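Local structure of D-alanine--D-alanine ligase (Acinetobacter baumannii ACICU, 5D8D) at residues S128-L133 with E154-F159. The protein catalyses the ATP-dependent joining of two D-alanine molecules into D-alanyl-D-alanine, a building block of the peptidoglycan cell wall. Sequence-based numbering, arbitrary orientation.
Sequences SVIAEL and EKAEDF
I130 lies along one edge of the F159 ring, with its CG1 close to the ring plane and 3.7 Å from F159 CE2. This is helix-to-loop packing in the central subdomain of an ATP-grasp fold. Helix 126-133 meets the turn that leads from strand 151-153 into helix 159-169. Strand 151-153 is an outer strand of the antiparallel four-stranded sheet here. The I130 and F159 side chains pass in antiparallel fashion. CG1 of I130 is anti to the carbonyl carbon (chi1 -73°), and the chain then extends so that CD1 also reaches F159 CE2, at 3.8 Å. I130 CD1 also lies 4.4 Å from A156 CB, at the more exposed margin. V129 adds a second, oblique contact, its CG1 4.0 Å from F159 CZ. V129 CG1 stands anti to the backbone N (chi1 168°), which turns this branch to the ring. V129 and F159 are buried. F159 also touches V153, and I130 touches L135, so the apolar patch continues into the sheet strand and the loop after the helix. Contact between the two segments is apolar. I130 and the turn lie in a stretch that probably serves ATP binding, but this contact is plain packing. The turn is tied internally: the backbone N of E154 donates to D158 OD2 at 2.9 Å (N-H...O angle 161°), and OD2 accepts with its anti lone pair.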
loop_
_atom_site.group_PDB
_atom_site.type_symbol
_atom_site.label_atom_id
_atom_site.label_comp_id
_atom_site.label_asym_id
_atom_site.label_seq_id
_atom_site.Cartn_x
_atom_site.Cartn_y
_atom_site.Cartn_z
ATOM N N SER A 128 -1.257 -30.133 1.062
ATOM C CA SER A 128 -1.747 -29.264 2.150
ATOM C C SER A 128 -2.663 -28.135 1.607
ATOM O O SER A 128 -3.550 -27.663 2.325
ATOM C CB SER A 128 -0.582 -28.687 2.984
ATOM O OG SER A 128 -0.106 -29.632 3.939
ATOM N N VAL A 129 -2.437 -27.711 0.353
ATOM C CA VAL A 129 -3.333 -26.780 -0.386
ATOM C C VAL A 129 -4.678 -27.453 -0.718
ATOM O O VAL A 129 -5.743 -26.924 -0.375
ATOM C CB VAL A 129 -2.661 -26.240 -1.698
ATOM C CG1 VAL A 129 -3.648 -25.530 -2.626
ATOM C CG2 VAL A 129 -1.519 -25.293 -1.368
ATOM N N ILE A 130 -4.609 -28.603 -1.393
ATOM C CA ILE A 130 -5.794 -29.390 -1.793
ATOM C C ILE A 130 -6.728 -29.753 -0.603
ATOM O O ILE A 130 -7.949 -29.603 -0.708
ATOM C CB ILE A 130 -5.361 -30.659 -2.604
ATOM C CG1 ILE A 130 -4.899 -30.255 -4.019
ATOM C CG2 ILE A 130 -6.476 -31.706 -2.673
ATOM C CD1 ILE A 130 -4.178 -31.347 -4.792
ATOM N N ALA A 131 -6.157 -30.220 0.511
ATOM C CA ALA A 131 -6.944 -30.663 1.683
ATOM C C ALA A 131 -7.657 -29.510 2.405
ATOM O O ALA A 131 -8.760 -29.693 2.932
ATOM C CB ALA A 131 -6.054 -31.425 2.660
ATOM N N GLU A 132 -7.017 -28.337 2.416
ATOM C CA GLU A 132 -7.552 -27.144 3.076
ATOM C C GLU A 132 -8.592 -26.415 2.206
ATOM O O GLU A 132 -9.738 -26.218 2.622
ATOM C CB GLU A 132 -6.406 -26.199 3.502
ATOM C CG GLU A 132 -5.832 -26.439 4.914
ATOM C CD GLU A 132 -5.784 -27.905 5.365
ATOM O OE1 GLU A 132 -5.160 -28.741 4.661
ATOM O OE2 GLU A 132 -6.366 -28.219 6.437
ATOM N N LEU A 133 -8.193 -26.030 0.998
ATOM C CA LEU A 133 -9.083 -25.299 0.071
ATOM C C LEU A 133 -10.175 -26.164 -0.564
ATOM O O LEU A 133 -11.297 -25.688 -0.752
ATOM C CB LEU A 133 -8.269 -24.598 -1.045
ATOM C CG LEU A 133 -7.770 -23.145 -0.863
ATOM C CD1 LEU A 133 -7.768 -22.639 0.579
ATOM C CD2 LEU A 133 -6.387 -22.978 -1.485
ATOM N N GLU A 154 -8.553 -28.388 -11.544
ATOM C CA GLU A 154 -9.490 -29.434 -11.043
ATOM C C GLU A 154 -8.861 -30.817 -10.744
ATOM O O GLU A 154 -9.567 -31.730 -10.312
ATOM C CB GLU A 154 -10.773 -29.545 -11.905
ATOM C CG GLU A 154 -10.645 -29.275 -13.406
ATOM C CD GLU A 154 -11.898 -28.632 -14.002
ATOM O OE1 GLU A 154 -11.800 -28.070 -15.117
ATOM O OE2 GLU A 154 -12.974 -28.659 -13.354
ATOM N N LYS A 155 -7.542 -30.942 -10.883
ATOM C CA LYS A 155 -6.822 -32.132 -10.423
ATOM C C LYS A 155 -5.476 -31.731 -9.778
ATOM O O LYS A 155 -5.113 -30.553 -9.775
ATOM C CB LYS A 155 -6.621 -33.080 -11.613
ATOM C CG LYS A 155 -6.582 -34.572 -11.276
ATOM C CD LYS A 155 -7.831 -35.055 -10.527
ATOM C CE LYS A 155 -8.260 -36.466 -10.931
ATOM N NZ LYS A 155 -7.139 -37.446 -10.904
ATOM N N ALA A 156 -4.760 -32.698 -9.192
ATOM C CA ALA A 156 -3.321 -32.535 -8.910
ATOM C C ALA A 156 -2.561 -32.280 -10.236
ATOM O O ALA A 156 -1.649 -31.446 -10.293
ATOM C CB ALA A 156 -2.765 -33.761 -8.187
ATOM N N GLU A 157 -2.988 -32.992 -11.291
ATOM C CA GLU A 157 -2.498 -32.847 -12.685
ATOM C C GLU A 157 -2.507 -31.402 -13.273
ATOM O O GLU A 157 -1.536 -30.984 -13.903
ATOM C CB GLU A 157 -3.318 -33.755 -13.634
ATOM C CG GLU A 157 -3.180 -35.273 -13.467
ATOM C CD GLU A 157 -3.984 -36.049 -14.523
ATOM O OE1 GLU A 157 -5.127 -35.636 -14.826
ATOM O OE2 GLU A 157 -3.487 -37.072 -15.058
ATOM N N ASP A 158 -3.606 -30.666 -13.095
ATOM C CA ASP A 158 -3.741 -29.288 -13.629
ATOM C C ASP A 158 -2.745 -28.254 -13.004
ATOM O O ASP A 158 -2.454 -27.234 -13.639
ATOM C CB ASP A 158 -5.198 -28.753 -13.456
ATOM C CG ASP A 158 -6.246 -29.443 -14.378
ATOM O OD1 ASP A 158 -5.870 -29.959 -15.458
ATOM O OD2 ASP A 158 -7.465 -29.428 -14.023
ATOM N N PHE A 159 -2.245 -28.518 -11.786
ATOM C CA PHE A 159 -1.428 -27.552 -11.011
ATOM C C PHE A 159 -0.161 -27.045 -11.682
ATOM O O PHE A 159 0.018 -25.832 -11.814
ATOM C CB PHE A 159 -1.009 -28.119 -9.631
ATOM C CG PHE A 159 -1.884 -27.673 -8.490
ATOM C CD1 PHE A 159 -1.893 -26.336 -8.090
ATOM C CD2 PHE A 159 -2.688 -28.588 -7.807
ATOM C CE1 PHE A 159 -2.696 -25.924 -7.042
ATOM C CE2 PHE A 159 -3.489 -28.178 -6.759
ATOM C CZ PHE A 159 -3.489 -26.849 -6.373
#